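Local atomic coordinates of (S)-2-haloacid dehalogenase 4A (Burkholderia cepacia, PDB entry 2NO4), a protein that catalyses the hydrolytic dehalogenation of short-chain (S)-2-haloalkanoic acids, giving the corresponding (R)-2-hydroxyalkanoic acids with inversion of configuration. Residues M33-E38 with M98-E103; D37-S42 with Y85-R90; W189-A194 with A216-Q221. All blocks are in the same frame, centred on the assembly; numbering follows the deposited sequence. Where two conformers were deposited one is given.

Contact 1 of 3, residues M33-E38 with M98-E103; sequences MRNADE and MSAYKE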
loop_
_atom_site.group_PDB
_atom_site.type_symbol
_atom_site.label_atom_id
_atom_site.label_comp_id
_atom_site.label_asym_id
_atom_site.label_seq_id
_atom_site.Cartn_x
_atom_site.Cartn_y
_atom_site.Cartn_z
ATOM N N MET B 33 -16.617 8.609 -11.050
ATOM C CA MET B 33 -17.043 8.783 -12.445
ATOM C C MET B 33 -18.437 9.391 -12.541
ATOM O O MET B 33 -18.673 10.298 -13.335
ATOM C CB MET B 33 -16.988 7.439 -13.167
ATOM C CG MET B 33 -16.541 7.466 -14.639
ATOM S SD MET B 33 -16.145 5.771 -15.209
ATOM C CE MET B 33 -14.399 5.646 -14.778
ATOM N N ARG B 34 -19.345 8.923 -11.700
ATOM C CA ARG B 34 -20.698 9.441 -11.666
ATOM C C ARG B 34 -20.817 10.875 -11.128
ATOM O O ARG B 34 -21.846 11.503 -11.298
ATOM C CB ARG B 34 -21.598 8.463 -10.904
ATOM C CG ARG B 34 -21.644 7.084 -11.629
ATOM C CD ARG B 34 -22.877 6.223 -11.296
ATOM N NE ARG B 34 -22.792 5.533 -10.002
ATOM C CZ ARG B 34 -23.329 5.973 -8.861
ATOM N NH1 ARG B 34 -23.994 7.129 -8.834
ATOM N NH2 ARG B 34 -23.192 5.256 -7.736
ATOM N N ASN B 35 -19.760 11.384 -10.497
ATOM C CA ASN B 35 -19.759 12.706 -9.880
ATOM C C ASN B 35 -18.588 13.537 -10.402
ATOM O O ASN B 35 -18.139 14.467 -9.750
ATOM C CB ASN B 35 -19.632 12.571 -8.362
ATOM C CG ASN B 35 -20.838 11.904 -7.733
ATOM O OD1 ASN B 35 -21.840 12.568 -7.439
ATOM N ND2 ASN B 35 -20.748 10.580 -7.506
ATOM N N ALA B 36 -18.094 13.162 -11.579
ATOM C CA ALA B 36 -16.900 13.759 -12.152
ATOM C C ALA B 36 -17.082 15.274 -12.406
ATOM O O ALA B 36 -16.181 16.070 -12.119
ATOM C CB ALA B 36 -16.534 13.022 -13.424
ATOM N N ASP B 37 -18.261 15.675 -12.895
ATOM C CA ASP B 37 -18.580 17.110 -13.146
ATOM C C ASP B 37 -18.501 17.964 -11.872
ATOM O O ASP B 37 -18.023 19.089 -11.891
ATOM C CB ASP B 37 -19.989 17.276 -13.785
ATOM C CG ASP B 37 -20.102 16.665 -15.192
ATOM O OD1 ASP B 37 -19.095 16.186 -15.768
ATOM O OD2 ASP B 37 -21.227 16.676 -15.743
ATOM N N GLU B 38 -19.019 17.416 -10.774
ATOM C CA GLU B 38 -18.962 18.031 -9.475
ATOM C C GLU B 38 -17.521 18.143 -8.963
ATOM O O GLU B 38 -17.175 19.119 -8.304
ATOM C CB GLU B 38 -19.820 17.225 -8.478
ATOM C CG GLU B 38 -21.341 17.213 -8.763
ATOM C CD GLU B 38 -21.838 16.066 -9.686
ATOM O OE1 GLU B 38 -22.986 15.628 -9.466
ATOM O OE2 GLU B 38 -21.142 15.602 -10.621
ATOM N N MET B 98 -19.082 9.443 -0.765
ATOM C CA MET B 98 -19.361 8.337 0.177
ATOM C C MET B 98 -20.712 7.645 -0.092
ATOM O O MET B 98 -20.800 6.416 -0.018
ATOM C CB MET B 98 -19.258 8.823 1.635
ATOM C CG MET B 98 -17.837 9.230 2.086
ATOM S SD MET B 98 -16.547 7.952 1.878
ATOM C CE MET B 98 -16.954 6.752 3.166
ATOM N N SER B 99 -21.759 8.419 -0.426
ATOM C CA SER B 99 -23.054 7.817 -0.798
ATOM C C SER B 99 -22.938 7.003 -2.057
ATOM O O SER B 99 -23.531 5.944 -2.153
ATOM C CB SER B 99 -24.146 8.865 -1.029
ATOM O OG SER B 99 -24.297 9.605 0.143
ATOM N N ALA B 100 -22.164 7.496 -3.019
ATOM C CA ALA B 100 -21.950 6.761 -4.250
ATOM C C ALA B 100 -21.181 5.472 -3.991
ATOM O O ALA B 100 -21.459 4.450 -4.598
ATOM C CB ALA B 100 -21.245 7.650 -5.281
ATOM N N TYR B 101 -20.242 5.503 -3.056
ATOM C CA TYR B 101 -19.446 4.343 -2.734
ATOM C C TYR B 101 -20.308 3.282 -2.059
ATOM O O TYR B 101 -20.126 2.075 -2.255
ATOM C CB TYR B 101 -18.263 4.724 -1.809
ATOM C CG TYR B 101 -17.100 3.761 -1.986
ATOM C CD1 TYR B 101 -16.037 4.076 -2.849
ATOM C CD2 TYR B 101 -17.086 2.506 -1.342
ATOM C CE1 TYR B 101 -14.987 3.193 -3.038
ATOM C CE2 TYR B 101 -16.048 1.614 -1.547
ATOM C CZ TYR B 101 -15.006 1.977 -2.398
ATOM O OH TYR B 101 -13.977 1.119 -2.591
ATOM N N LYS B 102 -21.264 3.746 -1.259
ATOM C CA LYS B 102 -22.118 2.848 -0.490
ATOM C C LYS B 102 -22.940 2.016 -1.452
ATOM O O LYS B 102 -23.291 0.890 -1.139
ATOM C CB LYS B 102 -23.014 3.640 0.478
ATOM C CG LYS B 102 -23.404 2.826 1.681
ATOM C CD LYS B 102 -24.081 3.639 2.766
ATOM C CE LYS B 102 -24.783 2.657 3.688
ATOM N NZ LYS B 102 -25.521 3.299 4.813
ATOM N N GLU B 103 -23.210 2.560 -2.636
ATOM C CA GLU B 103 -23.905 1.836 -3.691
ATOM C C GLU B 103 -23.154 1.798 -5.039
ATOM O O GLU B 103 -23.681 2.176 -6.098
ATOM C CB GLU B 103 -25.329 2.369 -3.815
ATOM C CG GLU B 103 -26.058 2.228 -2.443
ATOM C CD GLU B 103 -27.568 2.450 -2.479
ATOM O OE1 GLU B 103 -28.123 2.883 -3.538
ATOM O OE2 GLU B 103 -28.189 2.164 -1.419
#
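R34 and N35 reach from a tight turn to the last turn of helix 90-102, where A100 receives them both. The van der Waals part of the contact centres on the methyl group of A100, which points toward the turn. N35 ND2 lies 3.7 Å from A100 CB, and R34 NH2 comes within 3.9 Å of the same methyl carbon. The amide of N35 is thus in contact with A100 without bonding to it; its polar atoms are engaged nearby, ND2 with A31 O and OD1 with the NE of R96 on helix 90-102. Those two bonds fix the rotation of the amide and join the turn to the helix that A100 belongs to.

The polar part, probably electrostatic, belongs to R34. Its CG stands beside the backbone N (chi1 -62°), and the chain then bends at chi3 (-79°), which turns the guanidinium toward the C-terminal end of helix 90-102. This is an all-helical part of the chain, set apart from the parallel sheet of the Rossmann-like HAD core: M33 to A36 form a type I beta turn, N35 occupies the N-cap position of helix 36-39, and the neighbouring helix finishes close by. NH2 of R34 is 3.5 Å from E103 O and 3.7 Å from A100 O, both oxygens lying oblique to the guanidinium. No hydrogen bond crosses the contact, so any attraction is probably a general one between a cation and carbonyl oxygens at a helix end. The carboxylate of E103 stays farther off, its OE1 6.9 Å from R34 NH2. Y101, the next residue after A100, points away from the turn, its ring meeting those of W50 and the substrate-binding Y22.

Contact 2 of 3, residues D37-S42 with Y85-R90; sequences DEVGAS and YHLEDR. With SO4 (sulfate ion), chain J.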
loop_
_atom_site.group_PDB
_atom_site.type_symbol
_atom_site.label_atom_id
_atom_site.label_comp_id
_atom_site.label_asym_id
_atom_site.label_seq_id
_atom_site.Cartn_x
_atom_site.Cartn_y
_atom_site.Cartn_z
ATOM N N ASP B 37 -18.261 15.675 -12.895
ATOM C CA ASP B 37 -18.580 17.110 -13.146
ATOM C C ASP B 37 -18.501 17.964 -11.872
ATOM O O ASP B 37 -18.023 19.089 -11.891
ATOM C CB ASP B 37 -19.989 17.276 -13.785
ATOM C CG ASP B 37 -20.102 16.665 -15.192
ATOM O OD1 ASP B 37 -19.095 16.186 -15.768
ATOM O OD2 ASP B 37 -21.227 16.676 -15.743
ATOM N N GLU B 38 -19.019 17.416 -10.774
ATOM C CA GLU B 38 -18.962 18.031 -9.475
ATOM C C GLU B 38 -17.521 18.143 -8.963
ATOM O O GLU B 38 -17.175 19.119 -8.304
ATOM C CB GLU B 38 -19.820 17.225 -8.478
ATOM C CG GLU B 38 -21.341 17.213 -8.763
ATOM C CD GLU B 38 -21.838 16.066 -9.686
ATOM O OE1 GLU B 38 -22.986 15.628 -9.466
ATOM O OE2 GLU B 38 -21.142 15.602 -10.621
ATOM N N VAL B 39 -16.665 17.152 -9.268
ATOM C CA VAL B 39 -15.282 17.190 -8.784
ATOM C C VAL B 39 -14.439 18.162 -9.622
ATOM O O VAL B 39 -13.579 18.875 -9.082
ATOM C CB VAL B 39 -14.623 15.750 -8.742
ATOM C CG1 VAL B 39 -13.114 15.805 -8.394
ATOM C CG2 VAL B 39 -15.368 14.843 -7.738
ATOM N N GLY B 40 -14.666 18.180 -10.938
ATOM C CA GLY B 40 -13.831 18.989 -11.825
ATOM C C GLY B 40 -12.711 18.145 -12.379
ATOM O O GLY B 40 -12.711 16.904 -12.219
ATOM N N ALA B 41 -11.741 18.801 -13.018
ATOM C CA ALA B 41 -10.758 18.112 -13.855
ATOM C C ALA B 41 -9.756 17.181 -13.109
ATOM O O ALA B 41 -9.019 16.432 -13.741
ATOM C CB ALA B 41 -10.028 19.133 -14.769
ATOM N N SER B 42 -9.755 17.232 -11.781
ATOM C CA SER B 42 -8.952 16.334 -10.930
ATOM C C SER B 42 -9.585 14.980 -10.661
ATOM O O SER B 42 -8.985 14.177 -9.948
ATOM C CB SER B 42 -8.716 16.975 -9.561
ATOM O OG SER B 42 -7.709 17.941 -9.725
ATOM N N TYR B 85 -6.116 17.614 -3.184
ATOM C CA TYR B 85 -6.509 18.324 -4.412
ATOM C C TYR B 85 -7.067 19.730 -4.176
ATOM O O TYR B 85 -7.499 20.419 -5.138
ATOM C CB TYR B 85 -7.358 17.427 -5.351
ATOM C CG TYR B 85 -6.442 16.412 -6.003
ATOM C CD1 TYR B 85 -6.221 15.146 -5.419
ATOM C CD2 TYR B 85 -5.692 16.769 -7.138
ATOM C CE1 TYR B 85 -5.318 14.245 -5.975
ATOM C CE2 TYR B 85 -4.809 15.880 -7.723
ATOM C CZ TYR B 85 -4.609 14.636 -7.143
ATOM O OH TYR B 85 -3.690 13.810 -7.721
ATOM N N HIS B 86 -7.064 20.126 -2.892
ATOM C CA HIS B 86 -7.534 21.447 -2.396
ATOM C C HIS B 86 -8.919 21.761 -2.978
ATOM O O HIS B 86 -9.154 22.850 -3.520
ATOM C CB HIS B 86 -6.571 22.579 -2.804
ATOM C CG HIS B 86 -5.307 22.662 -2.012
ATOM N ND1 HIS B 86 -4.708 21.571 -1.407
ATOM C CD2 HIS B 86 -4.479 23.709 -1.784
ATOM C CE1 HIS B 86 -3.602 21.957 -0.798
ATOM N NE2 HIS B 86 -3.431 23.243 -1.022
ATOM N N LEU B 87 -9.839 20.808 -2.897
ATOM C CA LEU B 87 -11.103 20.973 -3.621
ATOM C C LEU B 87 -12.045 21.956 -2.911
ATOM O O LEU B 87 -12.055 22.034 -1.694
ATOM C CB LEU B 87 -11.750 19.623 -3.894
ATOM C CG LEU B 87 -11.108 18.981 -5.146
ATOM C CD1 LEU B 87 -11.355 17.511 -5.175
ATOM C CD2 LEU B 87 -11.673 19.614 -6.404
ATOM N N GLU B 88 -12.783 22.755 -3.686
ATOM C CA GLU B 88 -13.898 23.515 -3.136
ATOM C C GLU B 88 -15.049 22.573 -2.692
ATOM O O GLU B 88 -15.323 21.553 -3.337
ATOM C CB GLU B 88 -14.404 24.518 -4.172
ATOM C CG GLU B 88 -15.672 25.222 -3.757
ATOM C CD GLU B 88 -16.201 26.186 -4.815
ATOM O OE1 GLU B 88 -17.013 27.073 -4.445
ATOM O OE2 GLU B 88 -15.820 26.069 -6.009
ATOM N N ASP B 89 -15.711 22.940 -1.590
ATOM C CA ASP B 89 -16.890 22.242 -1.070
ATOM C C ASP B 89 -16.583 20.770 -0.783
ATOM O O ASP B 89 -17.271 19.875 -1.274
ATOM C CB ASP B 89 -18.129 22.397 -1.984
ATOM C CG ASP B 89 -19.435 21.796 -1.348
ATOM O OD1 ASP B 89 -19.518 21.630 -0.103
ATOM O OD2 ASP B 89 -20.365 21.474 -2.119
ATOM N N ARG B 90 -15.539 20.540 0.015
ATOM C CA ARG B 90 -15.146 19.180 0.383
ATOM C C ARG B 90 -16.236 18.480 1.193
ATOM O O ARG B 90 -16.436 17.286 1.029
ATOM C CB ARG B 90 -13.802 19.174 1.111
ATOM C CG ARG B 90 -12.641 19.580 0.195
ATOM C CD ARG B 90 -11.336 19.242 0.838
ATOM N NE ARG B 90 -10.932 20.144 1.908
ATOM C CZ ARG B 90 -10.318 21.317 1.706
ATOM N NH1 ARG B 90 -10.111 21.776 0.484
ATOM N NH2 ARG B 90 -9.954 22.067 2.728
HETATM S S SO4 J . -11.867 19.761 5.510
HETATM O O1 SO4 J . -13.244 20.114 5.168
HETATM O O2 SO4 J . -11.811 19.164 6.833
HETATM O O3 SO4 J . -11.416 18.776 4.532
HETATM O O4 SO4 J . -10.995 20.934 5.535
HETATM O O HOH W 1 -16.228 21.570 -6.283
HETATM O O HOH W 2 -8.214 20.400 -7.790
#
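With CG beside its backbone N (chi1 -82°), L87 sends its two methyl groups to different parts of V39. CD1 meets V39 CG1 at 4.0 Å, a branch placed anti to the backbone N of the valine (chi1 173°), while CD2 rests 3.4 Å from the carbonyl oxygen V39 O. The two side chains cross obliquely, and L46 of helix 43-63 touches both. Beside this apolar patch, S42 leans on Y85: its OG is 3.5 Å from ring carbon CD2, coming at the ring obliquely.

After V39 the chain leaves helical angles at G40, with positive phi. The facing loop follows the Schellman motif that ends helix 70-84 at H86, and D89 N-caps helix 90-102 through OD1 and the backbone N of G92. The contact therefore packs the connection after one short helix against the connection between two longer ones.

Water joins the polar groups that do not meet directly. One molecule donates to Y85 O at 2.7 Å and hydrogen-bonds S42 OG; another links E88 O to E38 O, the latter weakly. R90, outside the packing, holds a sulfate, probably from the crystallisation liquor, through NE to O3 (3.0 Å, 163°) and NH2 to O4 (3.2 Å), with R83 also bonding the ion. No direct hydrogen bond joins the segments, and the polar links across run through the two waters.

Contact 3 of 3, residues W189-A194 with A216-Q221; sequences WDLGGA and APLKHQ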
loop_
_atom_site.group_PDB
_atom_site.type_symbol
_atom_site.label_atom_id
_atom_site.label_comp_id
_atom_site.label_asym_id
_atom_site.label_seq_id
_atom_site.Cartn_x
_atom_site.Cartn_y
_atom_site.Cartn_z
ATOM N N TRP B 189 -2.545 -8.113 -5.526
ATOM C CA TRP B 189 -2.058 -8.363 -4.163
ATOM C C TRP B 189 -2.953 -9.431 -3.442
ATOM O O TRP B 189 -2.484 -10.218 -2.646
ATOM C CB TRP B 189 -1.987 -7.020 -3.356
ATOM C CG TRP B 189 -3.212 -6.179 -3.451
ATOM C CD1 TRP B 189 -3.424 -5.166 -4.339
ATOM C CD2 TRP B 189 -4.441 -6.310 -2.692
ATOM N NE1 TRP B 189 -4.682 -4.653 -4.190
ATOM C CE2 TRP B 189 -5.335 -5.326 -3.187
ATOM C CE3 TRP B 189 -4.866 -7.156 -1.639
ATOM C CZ2 TRP B 189 -6.657 -5.157 -2.693
ATOM C CZ3 TRP B 189 -6.212 -6.985 -1.134
ATOM C CH2 TRP B 189 -7.069 -5.988 -1.664
ATOM N N ASP B 190 -4.232 -9.418 -3.765
ATOM C CA ASP B 190 -5.242 -10.305 -3.218
ATOM C C ASP B 190 -5.060 -11.700 -3.829
ATOM O O ASP B 190 -5.102 -12.702 -3.109
ATOM C CB ASP B 190 -6.619 -9.711 -3.545
ATOM C CG ASP B 190 -7.785 -10.433 -2.847
ATOM O OD1 ASP B 190 -7.574 -11.161 -1.839
ATOM O OD2 ASP B 190 -8.937 -10.233 -3.340
ATOM N N LEU B 191 -4.835 -11.768 -5.139
ATOM C CA LEU B 191 -4.436 -13.033 -5.801
ATOM C C LEU B 191 -3.099 -13.574 -5.240
ATOM O O LEU B 191 -2.940 -14.766 -5.095
ATOM C CB LEU B 191 -4.377 -12.893 -7.332
ATOM C CG LEU B 191 -5.725 -12.459 -7.941
ATOM C CD1 LEU B 191 -5.463 -11.686 -9.224
ATOM C CD2 LEU B 191 -6.663 -13.653 -8.149
ATOM N N GLY B 192 -2.145 -12.690 -4.974
ATOM C CA GLY B 192 -0.876 -13.086 -4.375
ATOM C C GLY B 192 -1.085 -13.739 -3.023
ATOM O O GLY B 192 -0.588 -14.828 -2.799
ATOM N N GLY B 193 -1.868 -13.087 -2.150
ATOM C CA GLY B 193 -2.183 -13.628 -0.836
ATOM C C GLY B 193 -2.968 -14.931 -0.866
ATOM O O GLY B 193 -2.605 -15.882 -0.162
ATOM N N ALA B 194 -4.036 -14.964 -1.677
ATOM C CA ALA B 194 -4.889 -16.135 -1.851
ATOM C C ALA B 194 -4.139 -17.321 -2.447
ATOM O O ALA B 194 -4.339 -18.469 -2.030
ATOM C CB ALA B 194 -6.108 -15.762 -2.764
ATOM N N ALA B 216 3.354 -16.323 -6.635
ATOM C CA ALA B 216 2.108 -17.049 -6.451
ATOM C C ALA B 216 1.377 -17.117 -7.804
ATOM O O ALA B 216 0.472 -16.291 -8.094
ATOM C CB ALA B 216 1.204 -16.412 -5.331
ATOM N N PRO B 217 1.757 -18.107 -8.648
ATOM C CA PRO B 217 1.179 -18.139 -10.003
ATOM C C PRO B 217 -0.346 -18.307 -10.020
ATOM O O PRO B 217 -0.930 -18.997 -9.160
ATOM C CB PRO B 217 1.821 -19.383 -10.655
ATOM C CG PRO B 217 2.919 -19.807 -9.752
ATOM C CD PRO B 217 2.693 -19.220 -8.403
ATOM N N LEU B 218 -0.963 -17.700 -11.030
ATOM C CA LEU B 218 -2.388 -17.834 -11.266
ATOM C C LEU B 218 -2.676 -19.179 -11.902
ATOM O O LEU B 218 -1.864 -19.704 -12.659
ATOM C CB LEU B 218 -2.858 -16.736 -12.211
ATOM C CG LEU B 218 -2.596 -15.300 -11.738
ATOM C CD1 LEU B 218 -2.825 -14.392 -12.931
ATOM C CD2 LEU B 218 -3.570 -14.938 -10.560
ATOM N N LYS B 219 -3.821 -19.745 -11.554
ATOM C CA LYS B 219 -4.342 -20.879 -12.306
ATOM C C LYS B 219 -4.813 -20.447 -13.695
ATOM O O LYS B 219 -4.563 -21.174 -14.663
ATOM C CB LYS B 219 -5.469 -21.589 -11.555
ATOM C CG LYS B 219 -4.958 -22.574 -10.553
ATOM C CD LYS B 219 -4.283 -23.735 -11.269
ATOM C CE LYS B 219 -4.092 -24.914 -10.328
ATOM N NZ LYS B 219 -3.033 -24.642 -9.286
ATOM N N HIS B 220 -5.447 -19.278 -13.787
ATOM C CA HIS B 220 -5.922 -18.746 -15.038
ATOM C C HIS B 220 -6.057 -17.234 -14.912
ATOM O O HIS B 220 -6.145 -16.695 -13.829
ATOM C CB HIS B 220 -7.266 -19.374 -15.467
ATOM C CG HIS B 220 -7.374 -19.667 -16.946
ATOM N ND1 HIS B 220 -7.530 -18.685 -17.903
ATOM C CD2 HIS B 220 -7.380 -20.842 -17.620
ATOM C CE1 HIS B 220 -7.622 -19.240 -19.099
ATOM N NE2 HIS B 220 -7.513 -20.548 -18.955
ATOM N N GLN B 221 -6.091 -16.583 -16.056
ATOM C CA GLN B 221 -6.429 -15.161 -16.210
ATOM C C GLN B 221 -7.415 -15.009 -17.378
ATOM O O GLN B 221 -7.223 -15.614 -18.435
ATOM C CB GLN B 221 -5.179 -14.333 -16.510
ATOM C CG GLN B 221 -5.446 -12.835 -16.725
ATOM C CD GLN B 221 -4.152 -12.044 -16.787
ATOM O OE1 GLN B 221 -3.781 -11.374 -15.837
ATOM N NE2 GLN B 221 -3.451 -12.145 -17.891
HETATM O O HOH W 3 -2.108 -16.308 -7.285
#
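L191 leans from helix 188-197 onto L218, and one methyl group of the partner meets nearly the whole of its side chain. Starting at the root, L191 CB is 3.9 Å from L218 CD2. CG follows beside the backbone N (chi1 -59°), and from there the fork opens over the same methyl: CD1 lies 4.0 Å and CD2 4.1 Å from L218 CD2. The tip of L218 therefore sits against the base and both prongs of L191, though its own CB does not point at the helix. R203 of strand 200-204 touches both leucines, and S185 touches L191.

This is the Rossmann-like core of the HAD fold. Helix 188-197 leads from strand 181-185 to strand 200-204, a right-handed parallel crossover in such folds, and the segment 216-221 runs into the edge strand 220-222, where K219 and H220 pair with T201 and R203 through backbone hydrogen bonds.

At the next residue of the helix, the methyl of A216 packs on the backbone of a glycine: A216 CB is 3.5 Å from G192 O and 4.0 Å from G192 CA. The alpha carbons of G192 and A216 come within 5.4 Å. A water bridges the two backbones, within hydrogen-bonding distance of both L191 O (2.8 Å) and A216 O (2.7 Å); other acceptors are also in reach, so its protons are probably shared among them. D190, just before L191, forms a salt bridge with K161 and hydrogen bonds with Y167 and S185, and lies close to the nucleophile D20.

Contacts 1 and 2 are neighbours, their centres about 12 Å apart, and both draw on helix 36-39: contact 1 places the turn leading into it against the end of helix 90-102, contact 2 V39 and S42 against the loop that leads into that same helix. They share D37 and E38, and E38 forms a salt bridge with R96 of helix 90-102. Contact 3 lies on the other side of the chain's centre, its centre about 30 Å from contact 1 and about 36 Å from contact 2. Side chain to side chain, L191 is about 7 Å from the nucleophile D20, E103 about 9 Å from substrate-binding Y22 and Y85 about 11 Å from R51.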